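Local coordinates for amidohydrolase 3 domain-containing protein (Pyrococcus horikoshii, PDB 3IGH) that probably hydrolyses carbon-nitrogen bonds other than peptide bonds, as a metal-dependent member of the amidohydrolase family whose substrate is not known, at residues A5-T10 against V39-V44; L358-H363 against A393-S398; D407-V412 against D438-Y443. One frame throughout, in Å; residues are numbered along the deposited sequence.

Contact 1 of 3, residues A5-T10 against V39-V44; sequences ALINGT and VAKKIV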
loop_
_atom_site.group_PDB
_atom_site.type_symbol
_atom_site.label_atom_id
_atom_site.label_comp_id
_atom_site.label_asym_id
_atom_site.label_seq_id
_atom_site.Cartn_x
_atom_site.Cartn_y
_atom_site.Cartn_z
ATOM N N ALA A 5 17.571 0.830 23.722
ATOM C CA ALA A 5 17.179 1.728 24.798
ATOM C C ALA A 5 17.844 3.091 24.645
ATOM O O ALA A 5 19.015 3.182 24.275
ATOM C CB ALA A 5 17.495 1.125 26.161
ATOM N N LEU A 6 17.067 4.141 24.894
ATOM C CA LEU A 6 17.582 5.494 25.028
ATOM C C LEU A 6 17.493 5.803 26.512
ATOM O O LEU A 6 16.394 5.867 27.063
ATOM C CB LEU A 6 16.730 6.501 24.243
ATOM C CG LEU A 6 16.543 6.440 22.724
ATOM C CD1 LEU A 6 15.841 7.712 22.248
ATOM C CD2 LEU A 6 17.861 6.267 21.982
ATOM N N ILE A 7 18.648 5.965 27.158
ATOM C CA ILE A 7 18.719 6.101 28.617
ATOM C C ILE A 7 19.546 7.318 29.031
ATOM O O ILE A 7 20.282 7.878 28.209
ATOM C CB ILE A 7 19.334 4.836 29.296
ATOM C CG1 ILE A 7 20.784 4.612 28.841
ATOM C CG2 ILE A 7 18.465 3.593 29.057
ATOM C CD1 ILE A 7 21.679 4.037 29.912
ATOM N N ASN A 8 19.429 7.694 30.307
ATOM C CA ASN A 8 20.229 8.766 30.930
ATOM C C ASN A 8 20.079 10.101 30.193
ATOM O O ASN A 8 21.055 10.723 29.748
ATOM C CB ASN A 8 21.703 8.343 31.081
ATOM C CG ASN A 8 22.516 9.315 31.928
ATOM O OD1 ASN A 8 22.081 9.743 33.000
ATOM N ND2 ASN A 8 23.700 9.673 31.439
ATOM N N GLY A 9 18.826 10.506 30.033
ATOM C CA GLY A 9 18.498 11.741 29.348
ATOM C C GLY A 9 17.120 12.195 29.739
ATOM O O GLY A 9 16.453 11.555 30.551
ATOM N N THR A 10 16.693 13.312 29.165
ATOM C CA THR A 10 15.376 13.848 29.455
ATOM C C THR A 10 14.538 13.724 28.193
ATOM O O THR A 10 14.772 14.416 27.195
ATOM C CB THR A 10 15.462 15.306 29.932
ATOM O OG1 THR A 10 16.188 15.356 31.166
ATOM C CG2 THR A 10 14.078 15.896 30.143
ATOM N N VAL A 39 15.089 0.828 34.342
ATOM C CA VAL A 39 14.153 -0.193 33.858
ATOM C C VAL A 39 14.338 -0.436 32.352
ATOM O O VAL A 39 14.392 -1.584 31.903
ATOM C CB VAL A 39 12.689 0.188 34.180
ATOM C CG1 VAL A 39 11.720 -0.888 33.703
ATOM C CG2 VAL A 39 12.522 0.417 35.673
ATOM N N ALA A 40 14.469 0.653 31.597
ATOM C CA ALA A 40 14.701 0.597 30.154
ATOM C C ALA A 40 15.968 -0.180 29.806
ATOM O O ALA A 40 15.943 -1.044 28.930
ATOM C CB ALA A 40 14.756 2.013 29.558
ATOM N N LYS A 41 17.058 0.121 30.514
ATOM C CA LYS A 41 18.351 -0.542 30.317
ATOM C C LYS A 41 18.273 -2.031 30.659
ATOM O O LYS A 41 18.867 -2.861 29.970
ATOM C CB LYS A 41 19.442 0.158 31.147
ATOM C CG LYS A 41 20.868 -0.387 30.952
ATOM C CD LYS A 41 21.949 0.585 31.439
ATOM C CE LYS A 41 21.983 0.735 32.963
ATOM N NZ LYS A 41 22.672 -0.397 33.645
ATOM N N LYS A 42 17.514 -2.352 31.705
ATOM C CA LYS A 42 17.334 -3.724 32.174
ATOM C C LYS A 42 16.602 -4.582 31.143
ATOM O O LYS A 42 17.002 -5.721 30.886
ATOM C CB LYS A 42 16.568 -3.732 33.500
ATOM C CG LYS A 42 16.582 -5.068 34.228
ATOM C CD LYS A 42 15.943 -4.967 35.611
ATOM C CE LYS A 42 16.844 -4.240 36.610
ATOM N NZ LYS A 42 16.260 -4.226 37.980
ATOM N N ILE A 43 15.540 -4.021 30.562
ATOM C CA ILE A 43 14.756 -4.679 29.513
ATOM C C ILE A 43 15.651 -5.087 28.337
ATOM O O ILE A 43 15.638 -6.243 27.908
ATOM C CB ILE A 43 13.567 -3.777 29.045
ATOM C CG1 ILE A 43 12.496 -3.695 30.137
ATOM C CG2 ILE A 43 12.929 -4.305 27.759
ATOM C CD1 ILE A 43 11.585 -2.479 30.021
ATOM N N VAL A 44 16.462 -4.145 27.862
ATOM C CA VAL A 44 17.319 -4.356 26.697
ATOM C C VAL A 44 18.532 -5.245 27.013
ATOM O O VAL A 44 19.092 -5.886 26.117
ATOM C CB VAL A 44 17.703 -3.005 26.035
ATOM C CG1 VAL A 44 18.686 -3.180 24.891
ATOM C CG2 VAL A 44 16.446 -2.333 25.504
#
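Ala-5 and Ile-7, two residues apart on strand 3-7 and on its helix-facing side, pack against one side of the helix through Ala-40, Lys-41 and Val-44. The methyl of Ala-5 enters the groove between Ala-40 and Val-44, which are one helical turn apart. Its CB lies 3.7 Å from CG2 of Val-44 and 3.8 Å from the backbone O of Ala-40, so the small side chain meets both a methyl branch and the helix backbone itself. Val-44 offers that branch because its CG1 stands anti to the backbone N (chi1 175°), which leaves CG2 beside the nitrogen and facing the strand.

Ile-7 touches the helix with both branches. CG1 occupies the space between the backbone N and the carbonyl carbon (chi1 63°), and CG2, set anti to the carbonyl carbon, comes within 4.1 Å of CB of Ala-40 and lies against the start of Lys-41. The other branch ends in CD1, which touches CD of Lys-41 at 3.8 Å. Here only the aliphatic part of the lysine is used: its chain is extended through the first two torsions and then bends at chi3 and chi4, leading the ammonium away from the strand. No hydrogen bond joins the segments, and the contact rests on apolar packing. The small residues Ala-5 and Ala-40 face each other with their CA atoms 6.0 Å apart, and the local axes approach to 7.9 Å at an angle of 152°, close to antiparallel.

Strand 3-7 runs between strands 23-27 and 50-53 of a four-stranded mixed sheet, and helix 37-47 covers one face of it. Val-25 packs on Ala-40 and Val-44, and Ile-51 on Ile-7, Lys-41 and Val-44, while Val-39 and Lys-42 pack on Leu-46 of the second subunit.

Contact 2 of 3, residues L358-H363 against A393-S398; sequences LSVQPH and AELGFS. With SO4 (sulfate ion), chain E.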
loop_
_atom_site.group_PDB
_atom_site.type_symbol
_atom_site.label_atom_id
_atom_site.label_comp_id
_atom_site.label_asym_id
_atom_site.label_seq_id
_atom_site.Cartn_x
_atom_site.Cartn_y
_atom_site.Cartn_z
ATOM N N LEU A 358 -7.926 21.145 11.561
ATOM C CA LEU A 358 -7.366 22.346 10.934
ATOM C C LEU A 358 -5.847 22.271 10.811
ATOM O O LEU A 358 -5.151 21.997 11.783
ATOM C CB LEU A 358 -7.751 23.613 11.719
ATOM C CG LEU A 358 -9.223 23.920 12.047
ATOM C CD1 LEU A 358 -9.324 25.128 12.970
ATOM C CD2 LEU A 358 -10.045 24.160 10.786
ATOM N N SER A 359 -5.341 22.532 9.607
ATOM C CA SER A 359 -3.907 22.672 9.395
ATOM C C SER A 359 -3.599 24.131 9.075
ATOM O O SER A 359 -4.064 24.669 8.072
ATOM C CB SER A 359 -3.448 21.754 8.263
ATOM O OG SER A 359 -2.087 21.939 7.963
ATOM N N VAL A 360 -2.825 24.773 9.944
ATOM C CA VAL A 360 -2.539 26.199 9.795
ATOM C C VAL A 360 -1.048 26.439 9.592
ATOM O O VAL A 360 -0.226 25.576 9.904
ATOM C CB VAL A 360 -3.045 27.027 11.010
ATOM C CG1 VAL A 360 -4.573 26.964 11.120
ATOM C CG2 VAL A 360 -2.381 26.596 12.312
ATOM N N GLN A 361 -0.708 27.617 9.079
ATOM C CA GLN A 361 0.678 27.924 8.730
ATOM C C GLN A 361 1.125 29.233 9.392
ATOM O O GLN A 361 1.040 30.294 8.776
ATOM C CB GLN A 361 0.839 28.020 7.207
ATOM C CG GLN A 361 0.568 26.733 6.408
ATOM C CD GLN A 361 -0.912 26.453 6.231
ATOM O OE1 GLN A 361 -1.707 27.372 6.041
ATOM N NE2 GLN A 361 -1.292 25.181 6.323
ATOM N N PRO A 362 1.560 29.167 10.664
ATOM C CA PRO A 362 1.918 30.381 11.426
ATOM C C PRO A 362 2.939 31.333 10.794
ATOM O O PRO A 362 2.837 32.537 11.008
ATOM C CB PRO A 362 2.419 29.823 12.762
ATOM C CG PRO A 362 1.658 28.525 12.905
ATOM C CD PRO A 362 1.648 27.958 11.506
ATOM N N HIS A 363 3.879 30.827 9.998
ATOM C CA HIS A 363 4.851 31.710 9.350
ATOM C C HIS A 363 4.255 32.680 8.315
ATOM O O HIS A 363 4.901 33.666 7.950
ATOM C CB HIS A 363 6.058 30.940 8.799
ATOM C CG HIS A 363 7.283 31.787 8.645
ATOM N ND1 HIS A 363 7.599 32.425 7.467
ATOM C CD2 HIS A 363 8.245 32.137 9.532
ATOM C CE1 HIS A 363 8.716 33.112 7.624
ATOM N NE2 HIS A 363 9.126 32.957 8.869
ATOM N N ALA A 393 -10.928 23.100 17.733
ATOM C CA ALA A 393 -10.520 22.020 16.826
ATOM C C ALA A 393 -9.128 21.484 17.117
ATOM O O ALA A 393 -8.291 22.178 17.704
ATOM C CB ALA A 393 -10.600 22.486 15.376
ATOM N N GLU A 394 -8.890 20.241 16.698
ATOM C CA GLU A 394 -7.531 19.731 16.599
ATOM C C GLU A 394 -6.788 20.587 15.576
ATOM O O GLU A 394 -7.282 20.831 14.474
ATOM C CB GLU A 394 -7.532 18.270 16.165
ATOM C CG GLU A 394 -6.204 17.589 16.373
ATOM C CD GLU A 394 -6.040 17.040 17.782
ATOM O OE1 GLU A 394 -5.069 17.434 18.469
ATOM O OE2 GLU A 394 -6.878 16.210 18.195
ATOM N N LEU A 395 -5.622 21.079 15.973
ATOM C CA LEU A 395 -4.886 22.043 15.176
ATOM C C LEU A 395 -3.491 21.500 14.898
ATOM O O LEU A 395 -2.791 21.082 15.817
ATOM C CB LEU A 395 -4.799 23.364 15.946
ATOM C CG LEU A 395 -4.319 24.649 15.278
ATOM C CD1 LEU A 395 -5.368 25.182 14.324
ATOM C CD2 LEU A 395 -4.039 25.687 16.352
ATOM N N GLY A 396 -3.096 21.500 13.628
ATOM C CA GLY A 396 -1.755 21.076 13.244
ATOM C C GLY A 396 -0.995 22.240 12.643
ATOM O O GLY A 396 -1.600 23.133 12.051
ATOM N N PHE A 397 0.327 22.238 12.803
ATOM C CA PHE A 397 1.156 23.292 12.219
ATOM C C PHE A 397 1.821 22.785 10.949
ATOM O O PHE A 397 2.151 21.599 10.818
ATOM C CB PHE A 397 2.242 23.761 13.201
ATOM C CG PHE A 397 1.757 24.729 14.265
ATOM C CD1 PHE A 397 0.420 25.110 14.354
ATOM C CD2 PHE A 397 2.658 25.234 15.201
ATOM C CE1 PHE A 397 -0.013 25.990 15.340
ATOM C CE2 PHE A 397 2.240 26.105 16.192
ATOM C CZ PHE A 397 0.893 26.486 16.261
ATOM N N SER A 398 2.052 23.710 10.032
ATOM C CA SER A 398 2.671 23.396 8.770
ATOM C C SER A 398 3.324 24.647 8.196
ATOM O O SER A 398 3.136 25.741 8.712
ATOM C CB SER A 398 1.616 22.870 7.795
ATOM O OG SER A 398 0.493 23.725 7.715
HETATM S S SO4 E . 11.995 34.878 9.998
HETATM O O1 SO4 E . 13.430 34.655 10.130
HETATM O O2 SO4 E . 11.618 36.092 10.719
HETATM O O3 SO4 E . 11.645 34.993 8.587
HETATM O O4 SO4 E . 11.271 33.754 10.581
HETATM O O HOH W 1 4.335 28.215 8.884
#
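Ser-398 OG is gripped from several directions: Gln-361 NE2 donates to it at 2.7 Å, and the hydroxyl itself donates to Val-360 O at 3.0 Å, approaching from well above the carbonyl plane. Its chi1 of 51° places OG between the backbone N and the carbonyl carbon, turned back over the neighbouring strand. Ser-359 OG lies 3.1 Å from Ser-398 OG and is hydrogen-bonded to Ser-66 OG.

On the face that carries Val-360 and Phe-397, the Phe-397 ring receives CG of Pro-362 almost exactly over its centre, 3.8 Å from the centroid, in a CH-pi contact. CD1 of Leu-395 meets CG1 of Val-360 and CB of Leu-358. The parallel backbone ladder sets Leu-358, Val-360, Leu-395 and Phe-397 side by side, with nearly straight bonds such as Val-360 N to Gly-396 O at 2.9 Å. Farther out, a water joins His-363 N to Ser-398 O. His-363 ND1 is hydrogen-bonded to Glu-404 OE1, and NE2 donates to a sulfate oxygen, O4, at 2.9 Å.

Helix 386-392 covers the leucine and valine side of these parallel neighbours, 357-360 and 395-397, an arrangement consistent with the TIM-barrel fold of amidohydrolases.

Contact 3 of 3, residues D407-V412 against D438-Y443; sequences DPWLTV and DALHSY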
loop_
_atom_site.group_PDB
_atom_site.type_symbol
_atom_site.label_atom_id
_atom_site.label_comp_id
_atom_site.label_asym_id
_atom_site.label_seq_id
_atom_site.Cartn_x
_atom_site.Cartn_y
_atom_site.Cartn_z
ATOM N N ASP A 407 12.045 25.415 7.956
ATOM C CA ASP A 407 12.616 25.329 9.316
ATOM C C ASP A 407 11.521 25.442 10.366
ATOM O O ASP A 407 10.876 26.488 10.473
ATOM C CB ASP A 407 13.659 26.439 9.521
ATOM C CG ASP A 407 14.377 26.356 10.868
ATOM O OD1 ASP A 407 15.258 27.206 11.080
ATOM O OD2 ASP A 407 14.089 25.473 11.708
ATOM N N PRO A 408 11.278 24.346 11.118
ATOM C CA PRO A 408 10.149 24.338 12.034
ATOM C C PRO A 408 10.271 25.357 13.160
ATOM O O PRO A 408 9.256 25.851 13.638
ATOM C CB PRO A 408 10.128 22.899 12.573
ATOM C CG PRO A 408 11.465 22.353 12.295
ATOM C CD PRO A 408 11.981 23.049 11.092
ATOM N N TRP A 409 11.498 25.691 13.555
ATOM C CA TRP A 409 11.698 26.643 14.632
ATOM C C TRP A 409 11.263 28.054 14.261
ATOM O O TRP A 409 10.789 28.795 15.122
ATOM C CB TRP A 409 13.145 26.600 15.144
ATOM C CG TRP A 409 13.431 25.307 15.839
ATOM C CD1 TRP A 409 14.251 24.313 15.406
ATOM C CD2 TRP A 409 12.851 24.843 17.071
ATOM N NE1 TRP A 409 14.244 23.272 16.301
ATOM C CE2 TRP A 409 13.390 23.566 17.327
ATOM C CE3 TRP A 409 11.931 25.384 17.981
ATOM C CZ2 TRP A 409 13.047 22.817 18.458
ATOM C CZ3 TRP A 409 11.596 24.646 19.108
ATOM C CH2 TRP A 409 12.154 23.372 19.334
ATOM N N LEU A 410 11.390 28.405 12.980
ATOM C CA LEU A 410 10.859 29.675 12.474
ATOM C C LEU A 410 9.332 29.740 12.553
ATOM O O LEU A 410 8.768 30.803 12.792
ATOM C CB LEU A 410 11.333 29.945 11.042
ATOM C CG LEU A 410 12.835 30.102 10.785
ATOM C CD1 LEU A 410 13.084 30.413 9.313
ATOM C CD2 LEU A 410 13.443 31.188 11.682
ATOM N N THR A 411 8.672 28.594 12.374
ATOM C CA THR A 411 7.215 28.529 12.452
ATOM C C THR A 411 6.741 28.499 13.901
ATOM O O THR A 411 5.719 29.111 14.231
ATOM C CB THR A 411 6.665 27.347 11.590
ATOM O OG1 THR A 411 6.705 27.733 10.208
ATOM C CG2 THR A 411 5.233 26.959 11.966
ATOM N N VAL A 412 7.497 27.815 14.766
ATOM C CA VAL A 412 7.246 27.856 16.212
ATOM C C VAL A 412 7.328 29.305 16.708
ATOM O O VAL A 412 6.432 29.781 17.409
ATOM C CB VAL A 412 8.229 26.954 17.005
ATOM C CG1 VAL A 412 8.090 27.170 18.531
ATOM C CG2 VAL A 412 7.989 25.479 16.674
ATOM N N ASP A 438 2.233 24.649 23.727
ATOM C CA ASP A 438 1.118 24.487 22.795
ATOM C C ASP A 438 1.571 24.516 21.337
ATOM O O ASP A 438 0.973 23.848 20.493
ATOM C CB ASP A 438 0.050 25.557 23.016
ATOM C CG ASP A 438 -0.724 25.363 24.310
ATOM O OD1 ASP A 438 -0.582 24.307 24.960
ATOM O OD2 ASP A 438 -1.486 26.279 24.679
ATOM N N ALA A 439 2.604 25.302 21.044
ATOM C CA ALA A 439 3.189 25.332 19.703
ATOM C C ALA A 439 3.851 24.000 19.342
ATOM O O ALA A 439 3.647 23.482 18.234
ATOM C CB ALA A 439 4.177 26.501 19.557
ATOM N N LEU A 440 4.627 23.439 20.277
ATOM C CA LEU A 440 5.284 22.150 20.048
ATOM C C LEU A 440 4.287 21.000 19.964
ATOM O O LEU A 440 4.455 20.097 19.149
ATOM C CB LEU A 440 6.380 21.873 21.095
ATOM C CG LEU A 440 7.535 22.888 21.069
ATOM C CD1 LEU A 440 8.596 22.530 22.108
ATOM C CD2 LEU A 440 8.173 23.040 19.675
ATOM N N HIS A 441 3.245 21.052 20.790
ATOM C CA HIS A 441 2.153 20.086 20.708
ATOM C C HIS A 441 1.474 20.113 19.331
ATOM O O HIS A 441 1.213 19.057 18.748
ATOM C CB HIS A 441 1.119 20.347 21.810
ATOM C CG HIS A 441 -0.121 19.513 21.687
ATOM N ND1 HIS A 441 -0.196 18.216 22.155
ATOM C CD2 HIS A 441 -1.336 19.793 21.160
ATOM C CE1 HIS A 441 -1.403 17.734 21.919
ATOM N NE2 HIS A 441 -2.114 18.671 21.315
ATOM N N SER A 442 1.194 21.319 18.823
ATOM C CA SER A 442 0.529 21.485 17.529
ATOM C C SER A 442 1.389 20.993 16.374
ATOM O O SER A 442 0.871 20.447 15.398
ATOM C CB SER A 442 0.124 22.943 17.304
ATOM O OG SER A 442 -0.831 23.361 18.262
ATOM N N TYR A 443 2.704 21.147 16.520
ATOM C CA TYR A 443 3.666 20.769 15.497
ATOM C C TYR A 443 4.107 19.294 15.587
ATOM O O TYR A 443 4.954 18.837 14.816
ATOM C CB TYR A 443 4.885 21.673 15.619
ATOM C CG TYR A 443 5.448 22.189 14.314
ATOM C CD1 TYR A 443 6.081 23.426 14.268
ATOM C CD2 TYR A 443 5.362 21.450 13.132
ATOM C CE1 TYR A 443 6.617 23.919 13.088
ATOM C CE2 TYR A 443 5.893 21.940 11.934
ATOM C CZ TYR A 443 6.522 23.182 11.921
ATOM O OH TYR A 443 7.065 23.690 10.753
#
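Val-412 and Tyr-443 meet because their first torsions turn the valine methyl and the phenol ring toward each other. With CG1 of Val-412 anti to its own nitrogen (chi1 171°), CG2 falls beside that nitrogen and reaches the edge of the tyrosine ring, 3.7 Å from CD1. Tyr-443 has an unusual chi1 of -137°, away from the staggered positions, and this rotation lays its ring along the first turn of the other helix. CE1 comes to 3.3 Å from the backbone O of Pro-408 and to 3.5 Å from CG2 of Thr-411, both approaching obliquely. The phenol end continues over the proline, where OH is 3.6 Å from CB of Pro-408. Thr-411 and the tyrosine side chain cross at about a right angle.

The arrangement joins two helices, consistent with the TIM-barrel fold of the amidohydrolase family. Their local axes are inclined at 131° and remain 10.6 Å apart, a gap filled largely by side chains. Phe-63 of strand 58-68 underlies both helices, meeting the rings of Tyr-443 and Trp-409 edge-to-face.

The same CG2 of Val-412 also touches CD2 of Leu-440, which in turn lies 3.8 Å from CZ3 of Trp-409. CB of Trp-409 is set away from the second helix, yet the six-membered ring of the indole reaches the leucine. CG1 of Val-412 is directed to the methyl of Ala-439, the small residue at which the two backbones come nearest. At the start of the first helix, Asp-407 is the N-cap: its OD2 accepts from Trp-409 N at 3.2 Å, met from above the carboxylate plane. Ser-442 OG turns back to Asp-438 O, which the backbone N-H of Ser-442 reaches from the opposite face of the carbonyl plane.

Contacts 2 and 3 are adjoining parts of one region, with centres about 10 Å apart. They touch directly: Phe-397 N lies 3.2 Å from Ser-442 O, a probable hydrogen bond, and His-363 CB packs against Thr-411 OG1 at 3.6 Å. Strand 395-397 is followed in the chain by helix 408-417, so the second contact leads into the third. The sulfate at contact 2, probably from the crystallisation liquor, is held by His-363 and Lys-422. Contact 1 is remote, its centre about 34 Å from that of contact 2 and 28 Å from that of contact 3, between a separate four-stranded sheet and helix 37-47, which packs against the second subunit.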